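Local coordinates for protein epidermin leader peptide processing serine protease EpiP (Staphylococcus aureus subsp. aureus, PDB 3QFH) that is a subtilisin-like serine endopeptidase that probably removes the leader peptide from the precursor of the lantibiotic epidermin, at residues Lys218-Ala223 against Gln229-Ser234; Pro196-Thr201 against Ala392-Ile397; Asn34-Lys39 against Asn71-Ile76; Met180-Thr185 against Phe200-Val205. All blocks are in the same frame, centred on the assembly; numbering follows the deposited sequence.

Contact 1: Lys218-Ala223 against Gln229-Ser234; sequences KAIVQA and QVINIS
I220 and A223, one helical turn apart, meet I231 and I233, which point from the strand toward the helix; no hydrogen bond crosses, and the touching is mainly by apolar side chains. I220 sets its CB past the strand, but CG1 stands beside its own backbone N (chi1 -66°) and the extended chain beyond carries CD1 to the end of I233. The two isoleucines cross at about a right angle, with I220 CD1 only 3.4 Å from I233 CD1, tighter than ordinary van der Waals contact; their long, slender ends suit the span. The carbonyl O of I220 lies 3.8 Å from I231 CD1, and the same methyl then reaches A223, one turn on. There the helix turns CB toward the strand, 3.9 Å from I231 CD1. A small methyl fits here, where the CA atoms of A223 and I231 come within 7.0 Å. The helix runs at 161° to strand 230-233, nearly antiparallel, as in a beta-alpha-beta crossover. It follows strand 200-204 and also packs on I129 and A127 of strand 126-130, which lies between the two linked strands, while L260 and A263 of helix 254-269 flank I220.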
loop_
_atom_site.group_PDB
_atom_site.type_symbol
_atom_site.label_atom_id
_atom_site.label_comp_id
_atom_site.label_asym_id
_atom_site.label_seq_id
_atom_site.Cartn_x
_atom_site.Cartn_y
_atom_site.Cartn_z
ATOM N N LYS A 218 -7.102 -5.076 -8.843
ATOM C CA LYS A 218 -8.358 -4.462 -9.252
ATOM C C LYS A 218 -8.603 -3.172 -8.454
ATOM O O LYS A 218 -9.144 -2.211 -8.981
ATOM C CB LYS A 218 -9.508 -5.436 -9.108
ATOM C CG LYS A 218 -10.783 -4.967 -9.773
ATOM C CD LYS A 218 -11.876 -6.011 -9.656
ATOM C CE LYS A 218 -13.124 -5.598 -10.407
ATOM N NZ LYS A 218 -14.149 -6.660 -10.313
ATOM N N ALA A 219 -8.196 -3.158 -7.189
ATOM C CA ALA A 219 -8.338 -1.969 -6.349
ATOM C C ALA A 219 -7.484 -0.814 -6.885
ATOM O O ALA A 219 -7.910 0.350 -6.858
ATOM C CB ALA A 219 -8.001 -2.288 -4.855
ATOM N N ILE A 220 -6.291 -1.129 -7.393
ATOM C CA ILE A 220 -5.422 -0.105 -7.961
ATOM C C ILE A 220 -6.078 0.487 -9.207
ATOM O O ILE A 220 -6.105 1.698 -9.389
ATOM C CB ILE A 220 -4.046 -0.663 -8.307
ATOM C CG1 ILE A 220 -3.330 -1.071 -7.016
ATOM C CG2 ILE A 220 -3.210 0.382 -9.080
ATOM C CD1 ILE A 220 -2.024 -1.710 -7.248
ATOM N N VAL A 221 -6.606 -0.373 -10.061
ATOM C CA VAL A 221 -7.320 0.080 -11.257
ATOM C C VAL A 221 -8.559 0.914 -10.883
ATOM O O VAL A 221 -8.845 1.956 -11.503
ATOM C CB VAL A 221 -7.727 -1.129 -12.145
ATOM C CG1 VAL A 221 -8.687 -0.707 -13.232
ATOM C CG2 VAL A 221 -6.470 -1.793 -12.764
ATOM N N GLN A 222 -9.297 0.464 -9.882
ATOM C CA GLN A 222 -10.494 1.183 -9.466
ATOM C C GLN A 222 -10.145 2.589 -8.943
ATOM O O GLN A 222 -10.803 3.580 -9.301
ATOM C CB GLN A 222 -11.240 0.404 -8.380
ATOM C CG GLN A 222 -12.546 1.043 -8.004
ATOM C CD GLN A 222 -13.516 1.052 -9.158
ATOM O OE1 GLN A 222 -13.832 0.001 -9.714
ATOM N NE2 GLN A 222 -13.985 2.234 -9.534
ATOM N N ALA A 223 -9.112 2.652 -8.110
ATOM C CA ALA A 223 -8.641 3.908 -7.511
ATOM C C ALA A 223 -8.221 4.896 -8.598
ATOM O O ALA A 223 -8.564 6.084 -8.533
ATOM C CB ALA A 223 -7.478 3.651 -6.555
ATOM N N GLN A 229 -5.364 10.607 -7.320
ATOM C CA GLN A 229 -4.022 10.768 -7.860
ATOM C C GLN A 229 -2.914 10.189 -7.003
ATOM O O GLN A 229 -1.798 10.061 -7.478
ATOM C CB GLN A 229 -3.729 12.232 -8.216
ATOM C CG GLN A 229 -4.380 12.666 -9.524
ATOM C CD GLN A 229 -3.748 13.921 -10.077
ATOM O OE1 GLN A 229 -3.864 14.990 -9.496
ATOM N NE2 GLN A 229 -3.055 13.787 -11.201
ATOM N N VAL A 230 -3.203 9.869 -5.749
ATOM C CA VAL A 230 -2.221 9.198 -4.882
ATOM C C VAL A 230 -2.863 7.902 -4.387
ATOM O O VAL A 230 -3.957 7.918 -3.856
ATOM C CB VAL A 230 -1.773 10.077 -3.690
ATOM C CG1 VAL A 230 -0.768 9.313 -2.787
ATOM C CG2 VAL A 230 -1.179 11.397 -4.186
ATOM N N ILE A 231 -2.166 6.786 -4.556
ATOM C CA ILE A 231 -2.665 5.474 -4.190
ATOM C C ILE A 231 -1.677 4.851 -3.220
ATOM O O ILE A 231 -0.522 4.599 -3.591
ATOM C CB ILE A 231 -2.817 4.557 -5.437
ATOM C CG1 ILE A 231 -3.747 5.193 -6.472
ATOM C CG2 ILE A 231 -3.341 3.180 -5.003
ATOM C CD1 ILE A 231 -3.872 4.409 -7.824
ATOM N N ASN A 232 -2.137 4.600 -1.995
ATOM C CA ASN A 232 -1.296 4.057 -0.914
ATOM C C ASN A 232 -1.489 2.559 -0.760
ATOM O O ASN A 232 -2.601 2.098 -0.512
ATOM C CB ASN A 232 -1.651 4.777 0.401
ATOM C CG ASN A 232 -0.737 4.423 1.540
ATOM O OD1 ASN A 232 0.256 5.119 1.790
ATOM N ND2 ASN A 232 -1.028 3.320 2.220
ATOM N N ILE A 233 -0.408 1.805 -0.916
ATOM C CA ILE A 233 -0.447 0.343 -0.765
ATOM C C ILE A 233 0.496 -0.046 0.365
ATOM O O ILE A 233 1.725 0.011 0.240
ATOM C CB ILE A 233 -0.057 -0.389 -2.059
ATOM C CG1 ILE A 233 -0.803 0.193 -3.253
ATOM C CG2 ILE A 233 -0.377 -1.868 -1.953
ATOM C CD1 ILE A 233 -0.393 -0.431 -4.577
ATOM N N SER A 234 -0.087 -0.405 1.499
ATOM C CA SER A 234 0.689 -0.806 2.652
ATOM C C SER A 234 0.945 -2.331 2.637
ATOM O O SER A 234 1.825 -2.820 3.345
ATOM C CB SER A 234 0.022 -0.286 3.949
ATOM O OG SER A 234 0.164 1.161 4.079
#

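Contact 2: Pro196-Thr201 against Ala392-Ile397; sequences PNNKFT and ALALII
The flat amide of N198 lies against A394 and L395 of the buried helix, and all of the touching between the two segments passes through this one asparagine. Its contacts with the helix segment are of the van der Waals kind. N198 points its CB toward the helix, and with CG beside its own backbone N (chi1 -70°) the amide is carried to the helix surface; the second torsion (chi2 79°) then turns its two ends to different residues. ND2 of N198 lies 3.9 Å from A394 CB, and OD1 of N198 lies 3.9 Å from L395 CD2. A small residue suits A394, whose methyl is directed at the asparagine, the CA atoms of N198 and A394 being 7.7 Å apart. L395 begins by pointing past the loop segment, yet its CD2 branch swings back to reach the amide oxygen, the two side chains meeting at a slant.

The hydrogen bonds of this amide go to residues outside the two segments. The ND2 of N198 donates to the carbonyl O of T124 and to OD2 of D398, one turn beyond A394 on the same helix, so this buried nitrogen has two acceptors that fix the rotation of the amide. An asparagine suits the place because it is short and can tie a loop to a helix side chain and to a backbone carbonyl at once. Backbone bonds from K199 and T201 to I126 then start the parallel pairing of strand 200-204. The whole is characteristic of the subtilisin fold, where a long buried helix, here 382-400, packs across a parallel sheet and probably carries the nucleophilic serine, S383, near its start.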
loop_
_atom_site.group_PDB
_atom_site.type_symbol
_atom_site.label_atom_id
_atom_site.label_comp_id
_atom_site.label_asym_id
_atom_site.label_seq_id
_atom_site.Cartn_x
_atom_site.Cartn_y
_atom_site.Cartn_z
ATOM N N PRO A 196 -4.562 16.754 6.674
ATOM C CA PRO A 196 -5.825 16.837 7.409
ATOM C C PRO A 196 -7.052 17.413 6.709
ATOM O O PRO A 196 -8.150 17.279 7.248
ATOM C CB PRO A 196 -5.472 17.700 8.631
ATOM C CG PRO A 196 -4.248 18.435 8.258
ATOM C CD PRO A 196 -3.517 17.610 7.260
ATOM N N ASN A 197 -6.877 18.036 5.542
ATOM C CA ASN A 197 -8.000 18.608 4.793
ATOM C C ASN A 197 -8.318 17.855 3.495
ATOM O O ASN A 197 -9.242 18.205 2.791
ATOM C CB ASN A 197 -7.714 20.079 4.486
ATOM C CG ASN A 197 -7.442 20.907 5.751
ATOM O OD1 ASN A 197 -7.962 20.620 6.827
ATOM N ND2 ASN A 197 -6.614 21.935 5.609
ATOM N N ASN A 198 -7.546 16.826 3.185
ATOM C CA ASN A 198 -7.784 16.008 1.999
ATOM C C ASN A 198 -8.727 14.850 2.288
ATOM O O ASN A 198 -8.699 14.248 3.371
ATOM C CB ASN A 198 -6.469 15.426 1.428
ATOM C CG ASN A 198 -5.585 16.486 0.791
ATOM O OD1 ASN A 198 -4.889 17.225 1.481
ATOM N ND2 ASN A 198 -5.598 16.547 -0.544
ATOM N N LYS A 199 -9.548 14.521 1.307
ATOM C CA LYS A 199 -10.438 13.380 1.426
ATOM C C LYS A 199 -9.638 12.138 1.076
ATOM O O LYS A 199 -8.705 12.196 0.247
ATOM C CB LYS A 199 -11.618 13.475 0.461
ATOM C CG LYS A 199 -12.436 14.753 0.528
ATOM C CD LYS A 199 -13.006 14.991 1.913
ATOM C CE LYS A 199 -13.778 16.309 1.959
ATOM N NZ LYS A 199 -14.303 16.646 3.314
ATOM N N PHE A 200 -9.978 11.027 1.720
ATOM C CA PHE A 200 -9.372 9.761 1.418
ATOM C C PHE A 200 -10.483 8.817 0.999
ATOM O O PHE A 200 -11.663 8.983 1.371
ATOM C CB PHE A 200 -8.549 9.206 2.586
ATOM C CG PHE A 200 -9.367 8.661 3.723
ATOM C CD1 PHE A 200 -9.632 7.302 3.809
ATOM C CD2 PHE A 200 -9.852 9.501 4.715
ATOM C CE1 PHE A 200 -10.367 6.794 4.854
ATOM C CE2 PHE A 200 -10.583 8.995 5.776
ATOM C CZ PHE A 200 -10.851 7.647 5.839
ATOM N N THR A 201 -10.102 7.850 0.186
ATOM C CA THR A 201 -11.015 6.871 -0.332
ATOM C C THR A 201 -10.427 5.538 0.032
ATOM O O THR A 201 -9.268 5.270 -0.277
ATOM C CB THR A 201 -11.130 6.966 -1.862
ATOM O OG1 THR A 201 -11.442 8.307 -2.237
ATOM C CG2 THR A 201 -12.208 6.059 -2.366
ATOM N N ALA A 392 1.867 13.520 1.955
ATOM C CA ALA A 392 2.770 14.576 1.522
ATOM C C ALA A 392 2.634 14.849 0.022
ATOM O O ALA A 392 2.571 16.027 -0.416
ATOM C CB ALA A 392 4.246 14.220 1.895
ATOM N N LEU A 393 2.563 13.779 -0.781
ATOM C CA LEU A 393 2.381 13.944 -2.234
ATOM C C LEU A 393 1.068 14.624 -2.573
ATOM O O LEU A 393 0.992 15.405 -3.545
ATOM C CB LEU A 393 2.475 12.603 -2.943
ATOM C CG LEU A 393 3.883 12.021 -3.064
ATOM C CD1 LEU A 393 3.823 10.542 -3.364
ATOM C CD2 LEU A 393 4.663 12.771 -4.154
ATOM N N ALA A 394 0.020 14.327 -1.805
ATOM C CA ALA A 394 -1.262 14.984 -2.030
ATOM C C ALA A 394 -1.105 16.484 -1.768
ATOM O O ALA A 394 -1.623 17.328 -2.526
ATOM C CB ALA A 394 -2.361 14.383 -1.152
ATOM N N LEU A 395 -0.386 16.822 -0.712
ATOM C CA LEU A 395 -0.138 18.238 -0.369
ATOM C C LEU A 395 0.670 18.962 -1.436
ATOM O O LEU A 395 0.382 20.113 -1.775
ATOM C CB LEU A 395 0.586 18.352 0.964
ATOM C CG LEU A 395 -0.149 17.886 2.228
ATOM C CD1 LEU A 395 0.767 18.039 3.448
ATOM C CD2 LEU A 395 -1.443 18.676 2.401
ATOM N N ILE A 396 1.684 18.282 -1.958
ATOM C CA ILE A 396 2.569 18.840 -2.975
ATOM C C ILE A 396 1.813 19.085 -4.291
ATOM O O ILE A 396 1.956 20.133 -4.922
ATOM C CB ILE A 396 3.787 17.924 -3.195
ATOM C CG1 ILE A 396 4.698 17.984 -1.964
ATOM C CG2 ILE A 396 4.558 18.355 -4.453
ATOM C CD1 ILE A 396 5.694 16.809 -1.874
ATOM N N ILE A 397 0.996 18.124 -4.688
ATOM C CA ILE A 397 0.191 18.274 -5.904
ATOM C C ILE A 397 -0.746 19.485 -5.789
ATOM O O ILE A 397 -0.891 20.288 -6.737
ATOM C CB ILE A 397 -0.609 16.983 -6.206
ATOM C CG1 ILE A 397 0.364 15.846 -6.577
ATOM C CG2 ILE A 397 -1.583 17.221 -7.378
ATOM C CD1 ILE A 397 -0.269 14.411 -6.589
#

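Contact 3: Asn34-Lys39 against Asn71-Ile76; sequences NKLVKK and NDIKYI
The carboxylate oxygen OD2 of D72 rests against the side chain of L36, 3.7 Å from its CD2 and 4.0 Å from its CB, so that the leucine meets this oxygen with nearly its whole side chain. The other oxygen, OD1, makes a weak hydrogen bond with T32 OG1, near the start of the same helix, so the aspartate is weakly tied to the helix's first turn. D72 is partly exposed, which suits a carboxylate; its CB lies 4.0 Å from L36 CD2, adding apolar contact.

L36 points toward the strand segment, and the swing of CG away from its backbone N (chi1 -173°) throws the isobutyl group outward from the helix. A leucine suits this buried spot, since its CD2 methyl meets both D72 and I73. I73 starts off past the helix, but a second bend (chi2 -64°) curls CD1 round to 4.1 Å from L36 CD2.

Beyond I73 the strand carries a classic beta bulge, in which K74 and Y75 both face E26 of strand 20-27. The helix-strand order and the antiparallel four-stranded sheet match the ferredoxin-like fold of subtilase propeptides. Helix 30-40 packs on one face of that sheet beside helix 60-66, whose L66 touches both L36 and I73, while V25 of strand 20-27 lies alongside I73.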
loop_
_atom_site.group_PDB
_atom_site.type_symbol
_atom_site.label_atom_id
_atom_site.label_comp_id
_atom_site.label_asym_id
_atom_site.label_seq_id
_atom_site.Cartn_x
_atom_site.Cartn_y
_atom_site.Cartn_z
ATOM N N ASN A 34 -14.536 -13.649 -23.338
ATOM C CA ASN A 34 -15.941 -13.815 -22.939
ATOM C C ASN A 34 -16.578 -14.927 -23.737
ATOM O O ASN A 34 -17.333 -15.725 -23.203
ATOM C CB ASN A 34 -16.756 -12.530 -23.136
ATOM C CG ASN A 34 -16.369 -11.430 -22.174
ATOM O OD1 ASN A 34 -15.735 -11.665 -21.139
ATOM N ND2 ASN A 34 -16.744 -10.205 -22.517
ATOM N N LYS A 35 -16.271 -14.963 -25.030
ATOM C CA LYS A 35 -16.806 -15.984 -25.910
ATOM C C LYS A 35 -16.340 -17.366 -25.460
ATOM O O LYS A 35 -17.119 -18.302 -25.436
ATOM C CB LYS A 35 -16.377 -15.709 -27.348
ATOM C CG LYS A 35 -16.898 -16.696 -28.345
ATOM C CD LYS A 35 -16.473 -16.320 -29.743
ATOM C CE LYS A 35 -17.036 -17.278 -30.762
ATOM N NZ LYS A 35 -16.563 -16.930 -32.122
ATOM N N LEU A 36 -15.071 -17.483 -25.088
ATOM C CA LEU A 36 -14.519 -18.755 -24.630
ATOM C C LEU A 36 -15.167 -19.191 -23.307
ATOM O O LEU A 36 -15.445 -20.385 -23.099
ATOM C CB LEU A 36 -13.002 -18.654 -24.463
ATOM C CG LEU A 36 -12.260 -19.943 -24.140
ATOM C CD1 LEU A 36 -12.450 -20.991 -25.256
ATOM C CD2 LEU A 36 -10.761 -19.674 -23.903
ATOM N N VAL A 37 -15.390 -18.228 -22.416
ATOM C CA VAL A 37 -16.046 -18.505 -21.143
ATOM C C VAL A 37 -17.429 -19.146 -21.365
ATOM O O VAL A 37 -17.762 -20.148 -20.731
ATOM C CB VAL A 37 -16.175 -17.233 -20.271
ATOM C CG1 VAL A 37 -17.074 -17.497 -19.050
ATOM C CG2 VAL A 37 -14.780 -16.746 -19.836
ATOM N N LYS A 38 -18.226 -18.573 -22.264
ATOM C CA LYS A 38 -19.543 -19.135 -22.571
ATOM C C LYS A 38 -19.449 -20.509 -23.209
ATOM O O LYS A 38 -20.234 -21.392 -22.889
ATOM C CB LYS A 38 -20.366 -18.227 -23.498
ATOM C CG LYS A 38 -21.304 -17.273 -22.795
ATOM C CD LYS A 38 -22.345 -16.704 -23.788
ATOM C CE LYS A 38 -23.604 -16.168 -23.088
ATOM N NZ LYS A 38 -23.332 -15.087 -22.106
ATOM N N LYS A 39 -18.507 -20.692 -24.125
ATOM C CA LYS A 39 -18.383 -21.974 -24.810
ATOM C C LYS A 39 -18.050 -23.113 -23.847
ATOM O O LYS A 39 -18.720 -24.146 -23.857
ATOM C CB LYS A 39 -17.364 -21.899 -25.956
ATOM C CG LYS A 39 -17.135 -23.251 -26.653
ATOM C CD LYS A 39 -16.608 -23.119 -28.083
ATOM C CE LYS A 39 -17.706 -22.616 -29.042
ATOM N NZ LYS A 39 -17.318 -22.711 -30.490
ATOM N N ASN A 71 -4.858 -18.702 -28.980
ATOM C CA ASN A 71 -5.341 -17.428 -29.505
ATOM C C ASN A 71 -5.942 -16.557 -28.398
ATOM O O ASN A 71 -6.064 -15.343 -28.557
ATOM C CB ASN A 71 -6.425 -17.659 -30.571
ATOM C CG ASN A 71 -5.962 -18.564 -31.719
ATOM O OD1 ASN A 71 -4.761 -18.727 -31.967
ATOM N ND2 ASN A 71 -6.927 -19.146 -32.432
ATOM N N ASP A 72 -6.311 -17.180 -27.274
ATOM C CA ASP A 72 -7.023 -16.471 -26.210
ATOM C C ASP A 72 -6.347 -16.403 -24.868
ATOM O O ASP A 72 -6.575 -15.453 -24.121
ATOM C CB ASP A 72 -8.366 -17.156 -25.959
ATOM C CG ASP A 72 -9.231 -17.242 -27.198
ATOM O OD1 ASP A 72 -8.996 -16.487 -28.164
ATOM O OD2 ASP A 72 -10.164 -18.082 -27.198
ATOM N N ILE A 73 -5.555 -17.414 -24.539
ATOM C CA ILE A 73 -4.952 -17.510 -23.220
ATOM C C ILE A 73 -3.445 -17.312 -23.303
ATOM O O ILE A 73 -2.759 -18.008 -24.058
ATOM C CB ILE A 73 -5.258 -18.884 -22.597
ATOM C CG1 ILE A 73 -6.775 -19.163 -22.598
ATOM C CG2 ILE A 73 -4.705 -18.983 -21.196
ATOM C CD1 ILE A 73 -7.638 -18.224 -21.746
ATOM N N LYS A 74 -2.946 -16.353 -22.527
ATOM C CA LYS A 74 -1.532 -16.037 -22.503
ATOM C C LYS A 74 -0.846 -16.896 -21.428
ATOM O O LYS A 74 0.102 -17.611 -21.736
ATOM C CB LYS A 74 -1.331 -14.528 -22.292
ATOM C CG LYS A 74 0.119 -14.009 -22.408
ATOM C CD LYS A 74 0.135 -12.462 -22.413
ATOM C CE LYS A 74 1.529 -11.860 -22.225
ATOM N NZ LYS A 74 2.534 -12.306 -23.228
ATOM N N TYR A 75 -1.346 -16.847 -20.186
ATOM C CA TYR A 75 -0.792 -17.639 -19.083
ATOM C C TYR A 75 -1.850 -18.112 -18.109
ATOM O O TYR A 75 -2.894 -17.483 -17.944
ATOM C CB TYR A 75 0.210 -16.833 -18.244
ATOM C CG TYR A 75 1.386 -16.299 -18.977
ATOM C CD1 TYR A 75 2.359 -17.157 -19.469
ATOM C CD2 TYR A 75 1.560 -14.929 -19.149
ATOM C CE1 TYR A 75 3.454 -16.675 -20.148
ATOM C CE2 TYR A 75 2.655 -14.433 -19.825
ATOM C CZ TYR A 75 3.601 -15.320 -20.323
ATOM O OH TYR A 75 4.698 -14.862 -20.986
ATOM N N ILE A 76 -1.539 -19.212 -17.431
ATOM C CA ILE A 76 -2.376 -19.759 -16.393
ATOM C C ILE A 76 -1.467 -20.339 -15.324
ATOM O O ILE A 76 -0.471 -20.994 -15.646
ATOM C CB ILE A 76 -3.319 -20.914 -16.890
ATOM C CG1 ILE A 76 -4.236 -20.460 -18.016
ATOM C CG2 ILE A 76 -4.198 -21.423 -15.742
ATOM C CD1 ILE A 76 -5.160 -21.581 -18.552
#

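Contact 4: Met180-Thr185 against Phe200-Val205; sequences MVSGQT and FTMYRV
S182 sets its CB over one face of the F200 ring, 4.3 Å from the centroid and 28° off the ring normal, a CH-pi contact. The hydroxyl end reaches toward the ring's border, with OG 3.6 Å from F200 CE1, and the same OG also meets the CE methyl of M202. F200 reaches this position with CG held between its backbone N and carbonyl carbon (chi1 74°), which carries the ring toward the helix; a second torsion near a right angle (chi2 96°) turns a face to the serine. M202 comes from farther along the strand: its CB does not aim at the helix, but the chain bends at both chi2 and chi3, bringing CE to 3.4 Å from S182 OG. A methionine suits this job, as its flexible chain can fold the terminal methyl in beside the serine. The serine in turn is small enough for helix and strand to approach closely, S182 CA being 7.6 Å from F200 CA. Its buried hydroxyl is satisfied within the helix by the carbonyl O of G178, one turn back.

Helix 177-186 starts at H177, probably the histidine of the Ser-His-Asp triad, as in other subtilases, and lies on one face of the parallel sheet. F200 and M202, two residues apart on strand 200-204, both reach this side, whereas Y203 turns to helix 213-225 across the sheet. I128 of strand 126-130 adds to the floor under S182 and T185. P387 of helix 382-400 touches V181 and T185, and M202 itself touches residues of the putative triad.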
loop_
_atom_site.group_PDB
_atom_site.type_symbol
_atom_site.label_atom_id
_atom_site.label_comp_id
_atom_site.label_asym_id
_atom_site.label_seq_id
_atom_site.Cartn_x
_atom_site.Cartn_y
_atom_site.Cartn_z
ATOM N N MET A 180 -5.798 2.328 10.971
ATOM C CA MET A 180 -4.540 2.885 11.472
ATOM C C MET A 180 -3.827 3.665 10.375
ATOM O O MET A 180 -3.260 4.729 10.612
ATOM C CB MET A 180 -3.632 1.761 11.967
ATOM C CG MET A 180 -4.225 0.911 13.082
ATOM S SD MET A 180 -3.099 -0.391 13.561
ATOM C CE MET A 180 -4.151 -1.548 14.442
ATOM N N VAL A 181 -3.868 3.114 9.166
ATOM C CA VAL A 181 -3.250 3.729 8.026
ATOM C C VAL A 181 -3.966 5.027 7.676
ATOM O O VAL A 181 -3.328 6.032 7.417
ATOM C CB VAL A 181 -3.213 2.754 6.798
ATOM C CG1 VAL A 181 -2.851 3.501 5.524
ATOM C CG2 VAL A 181 -2.216 1.591 7.053
ATOM N N SER A 182 -5.288 5.001 7.666
ATOM C CA SER A 182 -6.079 6.181 7.313
ATOM C C SER A 182 -5.826 7.354 8.229
ATOM O O SER A 182 -5.892 8.518 7.802
ATOM C CB SER A 182 -7.556 5.835 7.335
ATOM O OG SER A 182 -7.803 4.784 6.429
ATOM N N GLY A 183 -5.569 7.060 9.497
ATOM C CA GLY A 183 -5.267 8.108 10.456
ATOM C C GLY A 183 -3.989 8.855 10.120
ATOM O O GLY A 183 -3.918 10.089 10.299
ATOM N N GLN A 184 -2.990 8.134 9.599
ATOM C CA GLN A 184 -1.714 8.744 9.246
ATOM C C GLN A 184 -1.822 9.719 8.074
ATOM O O GLN A 184 -1.095 10.702 8.027
ATOM C CB GLN A 184 -0.645 7.691 8.963
ATOM C CG GLN A 184 -0.250 6.860 10.226
ATOM C CD GLN A 184 0.292 7.737 11.348
ATOM O OE1 GLN A 184 1.421 8.198 11.299
ATOM N NE2 GLN A 184 -0.512 7.950 12.361
ATOM N N THR A 185 -2.744 9.470 7.156
ATOM C CA THR A 185 -2.915 10.361 6.022
ATOM C C THR A 185 -3.931 11.450 6.303
ATOM O O THR A 185 -3.730 12.595 5.922
ATOM C CB THR A 185 -3.453 9.630 4.737
ATOM O OG1 THR A 185 -4.708 9.004 5.013
ATOM C CG2 THR A 185 -2.504 8.602 4.215
ATOM N N PHE A 200 -9.978 11.027 1.720
ATOM C CA PHE A 200 -9.372 9.761 1.418
ATOM C C PHE A 200 -10.483 8.817 0.999
ATOM O O PHE A 200 -11.663 8.983 1.371
ATOM C CB PHE A 200 -8.549 9.206 2.586
ATOM C CG PHE A 200 -9.367 8.661 3.723
ATOM C CD1 PHE A 200 -9.632 7.302 3.809
ATOM C CD2 PHE A 200 -9.852 9.501 4.715
ATOM C CE1 PHE A 200 -10.367 6.794 4.854
ATOM C CE2 PHE A 200 -10.583 8.995 5.776
ATOM C CZ PHE A 200 -10.851 7.647 5.839
ATOM N N THR A 201 -10.102 7.850 0.186
ATOM C CA THR A 201 -11.015 6.871 -0.332
ATOM C C THR A 201 -10.427 5.538 0.032
ATOM O O THR A 201 -9.268 5.270 -0.277
ATOM C CB THR A 201 -11.130 6.966 -1.862
ATOM O OG1 THR A 201 -11.442 8.307 -2.237
ATOM C CG2 THR A 201 -12.208 6.059 -2.366
ATOM N N MET A 202 -11.208 4.697 0.687
ATOM C CA MET A 202 -10.725 3.392 1.095
ATOM C C MET A 202 -11.151 2.365 0.069
ATOM O O MET A 202 -12.272 2.408 -0.421
ATOM C CB MET A 202 -11.260 3.042 2.489
ATOM C CG MET A 202 -11.021 1.590 2.969
ATOM S SD MET A 202 -9.299 1.104 3.102
ATOM C CE MET A 202 -8.632 2.291 4.283
ATOM N N TYR A 203 -10.234 1.474 -0.286
ATOM C CA TYR A 203 -10.548 0.356 -1.167
ATOM C C TYR A 203 -10.255 -0.894 -0.369
ATOM O O TYR A 203 -9.099 -1.225 -0.115
ATOM C CB TYR A 203 -9.766 0.419 -2.468
ATOM C CG TYR A 203 -10.215 1.608 -3.306
ATOM C CD1 TYR A 203 -11.252 1.483 -4.214
ATOM C CD2 TYR A 203 -9.629 2.868 -3.148
ATOM C CE1 TYR A 203 -11.675 2.566 -4.978
ATOM C CE2 TYR A 203 -10.057 3.945 -3.885
ATOM C CZ TYR A 203 -11.083 3.784 -4.802
ATOM O OH TYR A 203 -11.507 4.836 -5.564
ATOM N N ARG A 204 -11.322 -1.572 0.041
ATOM C CA ARG A 204 -11.183 -2.751 0.890
ATOM C C ARG A 204 -10.873 -4.015 0.097
ATOM O O ARG A 204 -11.616 -4.399 -0.793
ATOM C CB ARG A 204 -12.423 -2.957 1.764
ATOM C CG ARG A 204 -12.255 -4.121 2.744
ATOM C CD ARG A 204 -13.352 -4.143 3.809
ATOM N NE ARG A 204 -14.654 -4.551 3.286
ATOM C CZ ARG A 204 -15.125 -5.800 3.299
ATOM N NH1 ARG A 204 -14.403 -6.797 3.774
ATOM N NH2 ARG A 204 -16.331 -6.055 2.812
ATOM N N VAL A 205 -9.762 -4.637 0.469
ATOM C CA VAL A 205 -9.259 -5.854 -0.146
ATOM C C VAL A 205 -9.051 -6.982 0.881
ATOM O O VAL A 205 -8.447 -7.983 0.568
ATOM C CB VAL A 205 -7.971 -5.567 -0.944
ATOM C CG1 VAL A 205 -8.283 -4.524 -2.037
ATOM C CG2 VAL A 205 -6.814 -5.071 -0.027
#

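In the fold
Contacts 1, 2 and 4 belong to one subtilase domain, with centres 11 to 14 Å apart, and all reach its seven-stranded parallel sheet. Contacts 2 and 4 share strand 200-204, which the chain then leaves for helix 213-225 of contact 1. Along the chain contact 3 comes first, then contact 4; contact 2 starts as that one ends and closes last, with contact 1 falling between its two segments. Helices 177-186 and 382-400 lie on the opposite face of the sheet from helix 213-225, placing the probable catalytic histidine and serine on one side. Contact 3, its centre 27 Å from that of contact 1, lies in the propeptide domain, which docks on the protease through strand 249-250.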